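Local coordinates for LDL receptor adaptor protein (Rattus norvegicus, PDB 3SO6) that serves as a clathrin-associated sorting adaptor, its PTB domain gripping the NPXY internalization motif of the LDL receptor tail so that the receptor is efficiently endocytosed, at residues A[14-19]-A[29-34]; A[75-80]-A[114-119]; A[87-92]-A[100-105]. All coordinates share one frame; numbering follows the deposited sequence. Where two conformers were deposited one is given.

In the fold
Three contacts show how a single sheet can be finished differently at its edge, on its flank and in its middle. Interaction 3 pairs two adjacent strands in the buried centre and combines regular backbone bonding with aromatic packing. Interaction 2, also buried, sets the C-terminal helix 109-131 against edge strand 74-79 through small side chains and no hydrogen bond between the segments. Interaction 1 lies nearer the surface, where arginine bonds tie helix 22-38 to the end of strand 4-16. Strand 99-105 adjoins strand 4-16, with T14 pairing to C101, while strand 86-92 adjoins strand 74-79, with A88 pairing to T78; interaction 3 thus bridges the other two.

Interaction 1: A[14-19]-A[29-34]; sequences TLVERP and VKRIVA
R31 reaches from its helix to the end of the facing strand and bonds to it twice, illustrating how one long polar side chain can fasten a helix to a strand alongside a small apolar contact. R31 NE gives a nearly straight hydrogen bond to T14 OG1 (3.0 Å, 171°), with the hydroxyl oxygen lying in the guanidinium plane at the group's edge. The next bond is more bent: R31 NH2 donates to L15 O at 3.0 Å with an angle of 130°, and the acceptor is tilted from the guanidinium plane. A bend at chi3 turns the guanidinium group so that NE and NH2 meet successive residues, T14 and L15.

Beneath this polar layer the contact tightens. T14 OG1, anti to the backbone N (chi1 -169°), takes the hydrogen bond, while T14 CG2 is wedged between the guanidinium group and I32, 3.7 Å from I32 CG1. I32 CD1 also lies against T14 CG2, at 3.8 Å, and I32 continues inward onto A103 of the neighbouring strand. V16, buried, adds a looser touch, its CG1 4.0 Å from R31 NH2. The outer side is sparse by comparison: R31 is exposed, and L15 contributes its carbonyl while its side chain points away from the helix.

Strand and helix run nearly antiparallel. This is the packing of the helix that follows the first strand in the PTB variant of the PH-like fold, laid against one side of its bent antiparallel sheet.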
ATOM      1  N   THR A  14       9.563  -3.214   5.367  1.00 12.90           N
ATOM      2  CA  THR A  14      10.602  -2.644   6.230  1.00 12.48           C
ATOM      3  C   THR A  14      10.012  -1.524   7.045  1.00 12.33           C
ATOM      4  O   THR A  14       9.057  -0.866   6.601  1.00 14.36           O
ATOM      5  CB  THR A  14      11.773  -2.156   5.322  1.00 14.68           C
ATOM      6  OG1 THR A  14      12.894  -1.848   6.155  1.00 17.56           O
ATOM      7  CG2 THR A  14      11.368  -0.953   4.492  1.00 14.49           C
ATOM      8  N   LEU A  15      10.537  -1.238   8.216  1.00 14.78           N
ATOM      9  CA  LEU A  15      10.072  -0.082   9.045  1.00 14.86           C
ATOM     10  C   LEU A  15      10.577   1.225   8.438  1.00 14.32           C
ATOM     11  O   LEU A  15      11.660   1.289   7.800  1.00 17.52           O
ATOM     12  CB  LEU A  15      10.545  -0.213  10.521  1.00 17.47           C
ATOM     13  CG  LEU A  15       9.780  -1.358  11.250  1.00 22.15           C
ATOM     14  CD1 LEU A  15      10.050  -1.407  12.749  1.00 20.35           C
ATOM     15  CD2 LEU A  15       8.292  -1.365  11.112  1.00 23.67           C
ATOM     16  N   VAL A  16       9.807   2.287   8.594  1.00 13.40           N
ATOM     17  CA  VAL A  16      10.239   3.623   8.211  1.00 14.51           C
ATOM     18  C   VAL A  16      10.067   4.531   9.425  1.00 12.15           C
ATOM     19  O   VAL A  16       9.237   4.254  10.310  1.00 14.59           O
ATOM     20  CB  VAL A  16       9.438   4.167   6.994  1.00 13.72           C
ATOM     21  CG1 VAL A  16       9.796   3.326   5.727  1.00 15.44           C
ATOM     22  CG2 VAL A  16       7.927   4.177   7.242  1.00 15.84           C
ATOM     23  N   GLU A  17      10.775   5.646   9.424  1.00 14.58           N
ATOM     24  CA  GLU A  17      10.716   6.443  10.657  0.50 15.48           C
ATOM     25  C   GLU A  17       9.724   7.605  10.635  1.00 15.63           C
ATOM     26  O   GLU A  17       9.439   8.160  11.726  1.00 16.52           O
ATOM     27  CB  GLU A  17      12.125   6.888  11.112  0.50 16.22           C
ATOM     28  CG  GLU A  17      13.072   5.685  11.475  0.50 20.63           C
ATOM     29  CD  GLU A  17      12.481   4.724  12.542  0.50 27.16           C
ATOM     30  OE1 GLU A  17      12.223   5.168  13.681  0.50 27.63           O
ATOM     31  OE2 GLU A  17      12.289   3.509  12.231  0.50 31.74           O
ATOM     32  N   ARG A  18       9.134   7.890   9.471  1.00 13.42           N
ATOM     33  CA  ARG A  18       8.150   8.954   9.334  1.00 14.29           C
ATOM     34  C   ARG A  18       7.086   8.442   8.384  1.00 14.18           C
ATOM     35  O   ARG A  18       7.393   7.492   7.615  1.00 14.59           O
ATOM     36  CB  ARG A  18       8.773  10.286   8.842  1.00 16.14           C
ATOM     37  CG  ARG A  18       9.842  10.782   9.744  1.00 15.83           C
ATOM     38  CD  ARG A  18      10.516  12.063   9.270  1.00 19.02           C
ATOM     39  NE  ARG A  18      11.028  11.961   7.926  1.00 15.79           N
ATOM     40  CZ  ARG A  18      12.172  11.395   7.590  1.00 17.24           C
ATOM     41  NH1 ARG A  18      13.011  10.917   8.532  1.00 17.73           N
ATOM     42  NH2 ARG A  18      12.560  11.410   6.301  1.00 18.80           N
ATOM     43  N   PRO A  19       5.865   9.036   8.425  1.00 15.33           N
ATOM     44  CA  PRO A  19       4.790   8.410   7.611  1.00 14.25           C
ATOM     45  C   PRO A  19       4.747   8.787   6.109  1.00 13.84           C
ATOM     46  O   PRO A  19       4.095   8.097   5.307  1.00 14.42           O
ATOM     47  CB  PRO A  19       3.533   8.900   8.318  1.00 14.23           C
ATOM     48  CG  PRO A  19       3.980  10.213   9.043  1.00 17.40           C
ATOM     49  CD  PRO A  19       5.359   9.953   9.467  1.00 15.41           C
ATOM     50  N   VAL A  29      11.832   0.932  -0.380  1.00  9.78           N
ATOM     51  CA  VAL A  29      11.663   0.033  -1.508  1.00  9.16           C
ATOM     52  C   VAL A  29      13.053  -0.501  -1.884  1.00 10.35           C
ATOM     53  O   VAL A  29      13.174  -1.692  -2.204  1.00 10.85           O
ATOM     54  CB  VAL A  29      10.968   0.723  -2.727  1.00  9.80           C
ATOM     55  CG1 VAL A  29      11.148  -0.125  -4.054  1.00 10.81           C
ATOM     56  CG2 VAL A  29       9.494   0.954  -2.417  1.00 11.52           C
ATOM     57  N   LYS A  30      14.115   0.330  -1.864  1.00 10.57           N
ATOM     58  CA  LYS A  30      15.431  -0.179  -2.195  1.00 12.13           C
ATOM     59  C   LYS A  30      15.801  -1.345  -1.261  1.00 11.55           C
ATOM     60  O   LYS A  30      16.330  -2.378  -1.703  1.00 12.73           O
ATOM     61  CB  LYS A  30      16.472   1.005  -2.119  1.00 14.22           C
ATOM     62  CG  LYS A  30      17.928   0.616  -2.268  1.00 19.48           C
ATOM     63  CD  LYS A  30      18.933   1.805  -1.983  1.00 26.38           C
ATOM     64  CE  LYS A  30      20.322   1.643  -2.665  1.00 32.26           C
ATOM     65  NZ  LYS A  30      20.165   1.754  -4.202  1.00 33.59           N
ATOM     66  N   ARG A  31      15.539  -1.190   0.043  1.00 12.00           N
ATOM     67  CA  ARG A  31      15.895  -2.199   1.003  1.00 13.17           C
ATOM     68  C   ARG A  31      15.087  -3.453   0.780  1.00 11.36           C
ATOM     69  O   ARG A  31      15.655  -4.582   0.839  1.00 12.54           O
ATOM     70  CB  ARG A  31      15.514  -1.702   2.446  1.00 15.87           C
ATOM     71  CG  ARG A  31      16.387  -0.674   3.103  1.00 21.48           C
ATOM     72  CD  ARG A  31      16.167  -0.551   4.604  1.00 22.74           C
ATOM     73  NE  ARG A  31      14.879   0.054   4.988  1.00 20.30           N
ATOM     74  CZ  ARG A  31      14.592   1.376   4.968  1.00 17.46           C
ATOM     75  NH1 ARG A  31      15.397   2.249   4.398  1.00 20.61           N
ATOM     76  NH2 ARG A  31      13.454   1.830   5.463  1.00 20.16           N
ATOM     77  N   ILE A  32      13.758  -3.297   0.598  1.00 10.37           N
ATOM     78  CA  ILE A  32      12.912  -4.472   0.486  1.00 10.83           C
ATOM     79  C   ILE A  32      13.294  -5.228  -0.793  1.00  9.94           C
ATOM     80  O   ILE A  32      13.342  -6.457  -0.771  1.00 10.83           O
ATOM     81  CB  ILE A  32      11.421  -3.990   0.406  1.00  9.91           C
ATOM     82  CG1 ILE A  32      10.960  -3.383   1.740  1.00 11.83           C
ATOM     83  CG2 ILE A  32      10.531  -5.147  -0.003  1.00 12.47           C
ATOM     84  CD1 ILE A  32       9.648  -2.593   1.584  1.00 12.30           C
ATOM     85  N   VAL A  33      13.476  -4.541  -1.891  1.00 10.18           N
ATOM     86  CA  VAL A  33      13.843  -5.235  -3.148  1.00 10.96           C
ATOM     87  C   VAL A  33      15.179  -5.996  -3.000  1.00  9.43           C
ATOM     88  O   VAL A  33      15.291  -7.124  -3.432  1.00 10.46           O
ATOM     89  CB  VAL A  33      13.917  -4.219  -4.346  1.00 10.46           C
ATOM     90  CG1 VAL A  33      14.571  -4.823  -5.498  1.00 12.97           C
ATOM     91  CG2 VAL A  33      12.517  -3.724  -4.701  1.00 13.22           C
ATOM     92  N   ALA A  34      16.183  -5.383  -2.366  1.00 10.56           N
ATOM     93  CA  ALA A  34      17.503  -6.043  -2.246  1.00 11.07           C
ATOM     94  C   ALA A  34      17.312  -7.310  -1.370  1.00  9.76           C
ATOM     95  O   ALA A  34      17.883  -8.367  -1.695  1.00 11.92           O
ATOM     96  CB  ALA A  34      18.526  -5.052  -1.682  1.00 12.71           C
TER

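Interaction 2: A[75-80]-A[114-119]; sequences SYCTAD and AVTLTV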
ATOM      1  N   SER A  75      -0.661   6.032   5.322  1.00  9.86           N
ATOM      2  CA  SER A  75      -0.264   7.425   5.198  1.00 12.68           C
ATOM      3  C   SER A  75       0.095   7.824   3.826  1.00 10.94           C
ATOM      4  O   SER A  75      -0.008   9.013   3.491  1.00 11.72           O
ATOM      5  CB  SER A  75       0.925   7.714   6.129  1.00 12.17           C
ATOM      6  OG  SER A  75       1.900   6.727   5.929  1.00 13.71           O
ATOM      7  N   TYR A  76       0.544   6.882   2.984  1.00 10.80           N
ATOM      8  CA  TYR A  76       1.275   7.274   1.747  0.50 10.49           C
ATOM      9  C   TYR A  76       1.269   6.081   0.800  1.00 10.30           C
ATOM     10  O   TYR A  76       1.345   4.930   1.270  1.00 10.23           O
ATOM     11  CB  TYR A  76       2.723   7.631   2.174  0.50 10.99           C
ATOM     12  CG  TYR A  76       3.556   8.370   1.116  0.50  9.15           C
ATOM     13  CD1 TYR A  76       3.352   9.705   0.815  0.50 12.34           C
ATOM     14  CD2 TYR A  76       4.604   7.698   0.427  0.50  9.51           C
ATOM     15  CE1 TYR A  76       4.143  10.350  -0.116  0.50 12.18           C
ATOM     16  CE2 TYR A  76       5.356   8.343  -0.532  0.50 10.62           C
ATOM     17  CZ  TYR A  76       5.130   9.657  -0.804  0.50 12.87           C
ATOM     18  OH  TYR A  76       5.883  10.272  -1.775  0.50 15.32           O
ATOM     19  N   CYS A  77       1.285   6.332  -0.506  1.00  8.57           N
ATOM     20  CA  CYS A  77       1.539   5.286  -1.428  1.00  8.88           C
ATOM     21  C   CYS A  77       2.367   5.788  -2.602  1.00 10.16           C
ATOM     22  O   CYS A  77       2.422   6.987  -2.844  1.00 10.66           O
ATOM     23  CB  CYS A  77       0.276   4.582  -1.914  1.00 10.28           C
ATOM     24  SG  CYS A  77      -0.785   5.584  -2.962  1.00 13.36           S
ATOM     25  N   THR A  78       2.969   4.838  -3.312  1.00  8.79           N
ATOM     26  CA  THR A  78       3.937   5.178  -4.364  1.00  9.09           C
ATOM     27  C   THR A  78       4.019   4.137  -5.477  1.00  8.06           C
ATOM     28  O   THR A  78       3.984   2.951  -5.180  1.00  9.60           O
ATOM     29  CB  THR A  78       5.347   5.386  -3.722  1.00 10.40           C
ATOM     30  OG1 THR A  78       6.301   5.721  -4.713  1.00 13.28           O
ATOM     31  CG2 THR A  78       5.883   4.105  -3.005  1.00 13.80           C
ATOM     32  N   ALA A  79       4.180   4.614  -6.710  1.00 10.10           N
ATOM     33  CA  ALA A  79       4.743   3.829  -7.753  1.00 10.61           C
ATOM     34  C   ALA A  79       6.225   4.280  -7.767  1.00 10.62           C
ATOM     35  O   ALA A  79       6.514   5.452  -8.102  1.00 12.88           O
ATOM     36  CB  ALA A  79       4.054   4.109  -9.057  1.00 11.57           C
ATOM     37  N   ASP A  80       7.136   3.413  -7.354  1.00 11.67           N
ATOM     38  CA  ASP A  80       8.559   3.857  -7.110  1.00 12.59           C
ATOM     39  C   ASP A  80       9.251   4.347  -8.384  1.00 12.67           C
ATOM     40  O   ASP A  80       8.993   3.839  -9.480  1.00 13.40           O
ATOM     41  CB  ASP A  80       9.316   2.655  -6.481  1.00 11.92           C
ATOM     42  CG  ASP A  80      10.632   3.056  -5.898  1.00 13.25           C
ATOM     43  OD1 ASP A  80      10.639   3.846  -4.953  1.00 13.88           O
ATOM     44  OD2 ASP A  80      11.682   2.569  -6.378  1.00 14.08           O
ATOM     45  N   ALA A 114      -1.106   2.121 -12.114  1.00 11.77           N
ATOM     46  CA  ALA A 114      -2.563   1.934 -11.938  1.00 12.67           C
ATOM     47  C   ALA A 114      -2.916   1.672 -10.504  1.00 12.00           C
ATOM     48  O   ALA A 114      -3.947   2.140  -9.986  1.00 11.11           O
ATOM     49  CB  ALA A 114      -3.067   0.754 -12.850  1.00 13.17           C
ATOM     50  N   VAL A 115      -2.134   0.857  -9.839  1.00 11.27           N
ATOM     51  CA  VAL A 115      -2.421   0.552  -8.403  1.00 10.77           C
ATOM     52  C   VAL A 115      -2.315   1.843  -7.581  1.00  9.67           C
ATOM     53  O   VAL A 115      -3.221   2.138  -6.781  1.00  9.53           O
ATOM     54  CB  VAL A 115      -1.462  -0.484  -7.836  1.00 10.56           C
ATOM     55  CG1 VAL A 115      -1.865  -0.747  -6.367  1.00 13.02           C
ATOM     56  CG2 VAL A 115      -1.600  -1.809  -8.655  1.00 14.05           C
ATOM     57  N   THR A 116      -1.251   2.625  -7.792  1.00  8.72           N
ATOM     58  CA  THR A 116      -1.056   3.866  -7.023  1.00  8.86           C
ATOM     59  C   THR A 116      -2.221   4.819  -7.235  1.00  9.05           C
ATOM     60  O   THR A 116      -2.710   5.453  -6.293  1.00  9.85           O
ATOM     61  CB  THR A 116       0.327   4.449  -7.304  1.00 10.53           C
ATOM     62  OG1 THR A 116       1.310   3.400  -7.288  1.00 14.81           O
ATOM     63  CG2 THR A 116       0.581   5.537  -6.375  1.00 10.73           C
ATOM     64  N   LEU A 117      -2.649   4.969  -8.504  1.00  9.49           N
ATOM     65  CA  LEU A 117      -3.739   5.887  -8.830  1.00  9.68           C
ATOM     66  C   LEU A 117      -5.057   5.396  -8.196  1.00  9.29           C
ATOM     67  O   LEU A 117      -5.913   6.211  -7.845  1.00 11.07           O
ATOM     68  CB  LEU A 117      -3.877   5.997 -10.330  1.00 11.39           C
ATOM     69  CG  LEU A 117      -2.720   6.827 -10.946  1.00 14.10           C
ATOM     70  CD1 LEU A 117      -2.755   6.638 -12.440  1.00 21.70           C
ATOM     71  CD2 LEU A 117      -2.737   8.256 -10.591  1.00 16.40           C
ATOM     72  N   THR A 118      -5.241   4.086  -8.121  1.00  9.20           N
ATOM     73  CA  THR A 118      -6.460   3.518  -7.521  1.00  9.67           C
ATOM     74  C   THR A 118      -6.434   3.804  -6.008  1.00  9.08           C
ATOM     75  O   THR A 118      -7.470   4.167  -5.431  1.00  9.93           O
ATOM     76  CB  THR A 118      -6.536   2.038  -7.794  1.00 11.24           C
ATOM     77  OG1 THR A 118      -6.534   1.860  -9.199  1.00 14.02           O
ATOM     78  CG2 THR A 118      -7.782   1.448  -7.227  1.00 12.33           C
ATOM     79  N   VAL A 119      -5.302   3.592  -5.358  1.00  8.86           N
ATOM     80  CA  VAL A 119      -5.167   3.921  -3.930  1.00  9.67           C
ATOM     81  C   VAL A 119      -5.397   5.396  -3.681  1.00  9.37           C
ATOM     82  O   VAL A 119      -6.073   5.761  -2.734  1.00 10.34           O
ATOM     83  CB  VAL A 119      -3.875   3.370  -3.353  1.00  8.95           C
ATOM     84  CG1 VAL A 119      -3.710   3.771  -1.905  1.00 11.99           C
ATOM     85  CG2 VAL A 119      -3.792   1.835  -3.513  1.00 10.44           C
TER
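T116 and C77 meet where the C-terminal helix crosses the edge strand, and their contact is a worked case of close packing by small side chains. C77 SG lies between two methyl groups of the helix, 3.7 Å from T116 CG2 and 3.6 Å from V119 CG1. The sulfur takes the position between backbone N and carbonyl carbon (chi1 69°), which turns it toward the helix, within touch of both T116 and V119. Further along the strand, the same T116 turns OG1 to the backbone, 3.3 Å from T78 C and 3.2 Å from A79 N. The latter approach has too poor an angle to count as a hydrogen bond, and the hydroxyl is instead bonded to A112 O in the preceding turn of its own helix. A buried polar group is thereby satisfied locally while its methyl faces the sulfur.

Around this first shell, strand and helix lie close, their short axes 7.4 Å apart and almost antiparallel, at 156°, an approach that suits cysteine, alanine and threonine at the interface. F87 of the next strand touches C77, T116 and V119 from the sheet side, filling in beneath them. On the far side of the helix T118 OG1 donates to A114 O at 2.7 Å, and T118 N reaches that same oxygen from the opposite face of its carbonyl plane.

The strand's other edge belongs to the ligand. Y76, C77, T78 and A79 pair antiparallel with a strand of the bound peptide, T78 OG1 bonds to one of its polar side chains, and T116 and L117 each pack on an aromatic side chain of it. Edge strand and C-terminal helix together form the peptide-binding groove of a PTB domain, here occupied by the LDL receptor tail.

Interaction 3: A[87-92]-A[100-105]; sequences FAYIAQ and ECHAFL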
ATOM      1  N   PHE A  87       4.884  -1.124  -6.563  1.00  8.86           N
ATOM      2  CA  PHE A  87       3.925  -0.311  -5.822  1.00  9.04           C
ATOM      3  C   PHE A  87       4.190  -0.527  -4.316  1.00  8.01           C
ATOM      4  O   PHE A  87       4.413  -1.691  -3.899  1.00  9.58           O
ATOM      5  CB  PHE A  87       2.521  -0.798  -6.170  1.00 10.02           C
ATOM      6  CG  PHE A  87       1.503  -0.315  -5.143  1.00  9.40           C
ATOM      7  CD1 PHE A  87       1.096   1.033  -5.103  1.00  9.65           C
ATOM      8  CD2 PHE A  87       0.985  -1.197  -4.179  1.00 10.99           C
ATOM      9  CE1 PHE A  87       0.211   1.491  -4.123  1.00 11.76           C
ATOM     10  CE2 PHE A  87       0.174  -0.706  -3.163  1.00 12.80           C
ATOM     11  CZ  PHE A  87      -0.237   0.607  -3.141  1.00 13.88           C
ATOM     12  N   ALA A  88       4.132   0.536  -3.524  1.00  7.83           N
ATOM     13  CA  ALA A  88       4.297   0.349  -2.086  1.00  8.56           C
ATOM     14  C   ALA A  88       3.362   1.294  -1.349  1.00  8.58           C
ATOM     15  O   ALA A  88       2.982   2.399  -1.838  1.00  9.45           O
ATOM     16  CB  ALA A  88       5.778   0.538  -1.638  1.00  9.26           C
ATOM     17  N   TYR A  89       3.035   0.909  -0.135  1.00 10.11           N
ATOM     18  CA  TYR A  89       2.348   1.845   0.795  1.00 10.16           C
ATOM     19  C   TYR A  89       3.025   1.917   2.108  1.00  9.71           C
ATOM     20  O   TYR A  89       3.802   0.979   2.454  1.00 11.09           O
ATOM     21  CB  TYR A  89       0.844   1.518   0.911  1.00 12.08           C
ATOM     22  CG  TYR A  89       0.525   0.222   1.615  1.00 11.85           C
ATOM     23  CD1 TYR A  89       0.519   0.177   3.017  1.00 13.42           C
ATOM     24  CD2 TYR A  89       0.338  -0.973   0.914  1.00 13.50           C
ATOM     25  CE1 TYR A  89       0.290  -0.981   3.699  1.00 14.57           C
ATOM     26  CE2 TYR A  89       0.056  -2.212   1.617  1.00 14.54           C
ATOM     27  CZ  TYR A  89       0.046  -2.161   3.012  1.00 14.43           C
ATOM     28  OH  TYR A  89      -0.178  -3.340   3.698  1.00 18.14           O
ATOM     29  N   ILE A  90       2.800   2.988   2.858  1.00 10.82           N
ATOM     30  CA  ILE A  90       3.286   3.068   4.251  1.00 10.56           C
ATOM     31  C   ILE A  90       1.988   3.022   5.113  1.00 11.53           C
ATOM     32  O   ILE A  90       1.031   3.799   4.829  1.00 11.76           O
ATOM     33  CB  ILE A  90       4.095   4.328   4.510  1.00 11.86           C
ATOM     34  CG1 ILE A  90       5.356   4.320   3.608  1.00 13.65           C
ATOM     35  CG2 ILE A  90       4.511   4.417   5.953  1.00 14.51           C
ATOM     36  CD1 ILE A  90       6.192   5.607   3.635  1.00 14.34           C
ATOM     37  N   ALA A  91       1.993   2.229   6.199  1.00 12.43           N
ATOM     38  CA  ALA A  91       0.882   2.262   7.104  1.00 12.76           C
ATOM     39  C   ALA A  91       1.368   2.045   8.501  1.00 13.04           C
ATOM     40  O   ALA A  91       2.299   1.258   8.729  1.00 15.88           O
ATOM     41  CB  ALA A  91      -0.105   1.152   6.752  1.00 13.33           C
ATOM     42  N   GLN A  92       0.704   2.714   9.435  1.00 14.21           N
ATOM     43  CA  GLN A  92       1.018   2.523  10.829  1.00 16.09           C
ATOM     44  C   GLN A  92       0.423   1.150  11.217  1.00 16.52           C
ATOM     45  O   GLN A  92      -0.669   0.753  10.778  1.00 18.40           O
ATOM     46  CB  GLN A  92       0.300   3.606  11.684  1.00 16.37           C
ATOM     47  CG  GLN A  92       0.633   3.541  13.177  1.00 18.33           C
ATOM     48  CD  GLN A  92       0.452   4.901  13.839  1.00 22.79           C
ATOM     49  OE1 GLN A  92      -0.602   5.535  13.710  1.00 25.89           O
ATOM     50  NE2 GLN A  92       1.465   5.316  14.658  1.00 24.47           N
ATOM     51  N   GLU A 100       5.171   0.932   8.837  1.00 15.62           N
ATOM     52  CA  GLU A 100       5.704  -0.118   7.990  1.00 15.82           C
ATOM     53  C   GLU A 100       5.504   0.232   6.495  1.00 14.06           C
ATOM     54  O   GLU A 100       4.379   0.605   6.094  1.00 13.94           O
ATOM     55  CB  GLU A 100       4.957  -1.456   8.186  1.00 17.83           C
ATOM     56  CG  GLU A 100       4.900  -1.891   9.720  1.00 20.15           C
ATOM     57  CD  GLU A 100       3.989  -3.100   9.930  1.00 22.36           C
ATOM     58  OE1 GLU A 100       3.026  -3.336   9.119  1.00 23.36           O
ATOM     59  OE2 GLU A 100       4.139  -3.784  10.959  1.00 25.63           O
ATOM     60  N   CYS A 101       6.536   0.009   5.663  1.00 12.42           N
ATOM     61  CA  CYS A 101       6.387   0.116   4.237  1.00 11.74           C
ATOM     62  C   CYS A 101       6.269  -1.304   3.700  1.00 10.51           C
ATOM     63  O   CYS A 101       7.170  -2.138   3.949  1.00 11.90           O
ATOM     64  CB  CYS A 101       7.611   0.858   3.634  1.00 12.43           C
ATOM     65  SG  CYS A 101       7.492   1.012   1.857  1.00 13.96           S
ATOM     66  N   HIS A 102       5.185  -1.528   2.952  1.00 10.78           N
ATOM     67  CA  HIS A 102       4.943  -2.809   2.319  1.00 10.95           C
ATOM     68  C   HIS A 102       4.998  -2.668   0.785  1.00 10.49           C
ATOM     69  O   HIS A 102       4.371  -1.755   0.222  1.00 11.71           O
ATOM     70  CB  HIS A 102       3.558  -3.378   2.673  1.00 12.84           C
ATOM     71  CG  HIS A 102       3.411  -3.721   4.127  1.00 13.08           C
ATOM     72  ND1 HIS A 102       3.522  -5.005   4.613  1.00 17.01           N
ATOM     73  CD2 HIS A 102       3.198  -2.925   5.210  1.00 17.87           C
ATOM     74  CE1 HIS A 102       3.322  -4.999   5.921  1.00 16.10           C
ATOM     75  NE2 HIS A 102       3.166  -3.746   6.324  1.00 18.62           N
ATOM     76  N   ALA A 103       5.837  -3.496   0.116  1.00  9.80           N
ATOM     77  CA  ALA A 103       6.099  -3.347  -1.294  1.00  9.00           C
ATOM     78  C   ALA A 103       5.667  -4.562  -2.096  1.00  9.09           C
ATOM     79  O   ALA A 103       5.798  -5.702  -1.619  1.00 10.75           O
ATOM     80  CB  ALA A 103       7.569  -3.027  -1.542  1.00 11.07           C
ATOM     81  N   PHE A 104       5.143  -4.285  -3.306  1.00  9.50           N
ATOM     82  CA  PHE A 104       4.602  -5.303  -4.159  1.00  9.98           C
ATOM     83  C   PHE A 104       5.173  -5.144  -5.550  1.00  9.23           C
ATOM     84  O   PHE A 104       5.283  -4.026  -6.101  1.00 10.68           O
ATOM     85  CB  PHE A 104       3.057  -5.149  -4.242  1.00  9.42           C
ATOM     86  CG  PHE A 104       2.413  -5.204  -2.880  1.00 11.39           C
ATOM     87  CD1 PHE A 104       2.406  -4.091  -2.042  1.00 12.81           C
ATOM     88  CD2 PHE A 104       1.860  -6.449  -2.399  1.00 11.54           C
ATOM     89  CE1 PHE A 104       1.847  -4.211  -0.741  1.00 11.92           C
ATOM     90  CE2 PHE A 104       1.314  -6.530  -1.113  1.00 14.04           C
ATOM     91  CZ  PHE A 104       1.349  -5.405  -0.301  1.00 13.62           C
ATOM     92  N   LEU A 105       5.523  -6.271  -6.162  1.00 11.01           N
ATOM     93  CA  LEU A 105       6.078  -6.282  -7.502  1.00 11.43           C
ATOM     94  C   LEU A 105       4.919  -6.536  -8.503  1.00 12.76           C
ATOM     95  O   LEU A 105       4.108  -7.486  -8.327  1.00 13.45           O
ATOM     96  CB  LEU A 105       7.061  -7.427  -7.630  1.00 12.01           C
ATOM     97  CG  LEU A 105       7.714  -7.514  -9.006  1.00 14.25           C
ATOM     98  CD1 LEU A 105       8.710  -6.386  -9.294  1.00 14.01           C
ATOM     99  CD2 LEU A 105       8.563  -8.812  -9.058  1.00 17.05           C
TER
HETATM  100  O   HOH W   1       1.101  -1.443   8.721  1.00 23.14           O
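Strands 87-92 and 100-105 pair antiparallel in regular register, with F87–F104, Y89–H102 and A91–E100 as hydrogen-bonded pairs and A88–A103 and I90–C101 as non-hydrogen-bonded pairs between them. Six backbone bonds join them, from F104 N to F87 O at 2.8 Å to Y89 N to H102 O at 3.0 Å.

The side chains alternate: F87, Y89, H102 and F104 share one face with A91 and E100, while A88, I90, C101 and A103 occupy the other. Y89 crosses toward the partner strand because its CG sits between backbone N and carbonyl carbon (chi1 69°), which lays the ring beside H102. H102 CB makes a CH-pi contact over one face of the tyrosine ring, 4.1 Å from its centroid, while Y89 OH stands above the imidazole face, 3.6 Å from H102 CG. The two planes are near parallel, 19° apart, but slid so far that the rings barely overlap. Further along the same side of Y89, its CE2 comes to the edge of the F104 ring, 3.6 Å from F104 CE1; F87 runs alongside F104 and points the same way.

The imidazole is held at both nitrogens. H102 NE2 donates to E100 OE1 at 2.8 Å, the oxygen lying in the ring plane although NE2 approaches from above the carboxylate plane, and H102 ND1 bonds to Y10 OH. A water donates to both E100 OE1 and A91 O, linking the carboxylate to the opposite strand. On the reverse face A88 CB rests 3.9 Å from C101 SG, under helix 22-38.

With I55 and L57 of strand 54-59 touching Y89, the aromatic face looks into the interior of the bent sheet. This hairpin, leading into the C-terminal helix, belongs to the beta-sandwich core of the PTB domain's PH-like superfold.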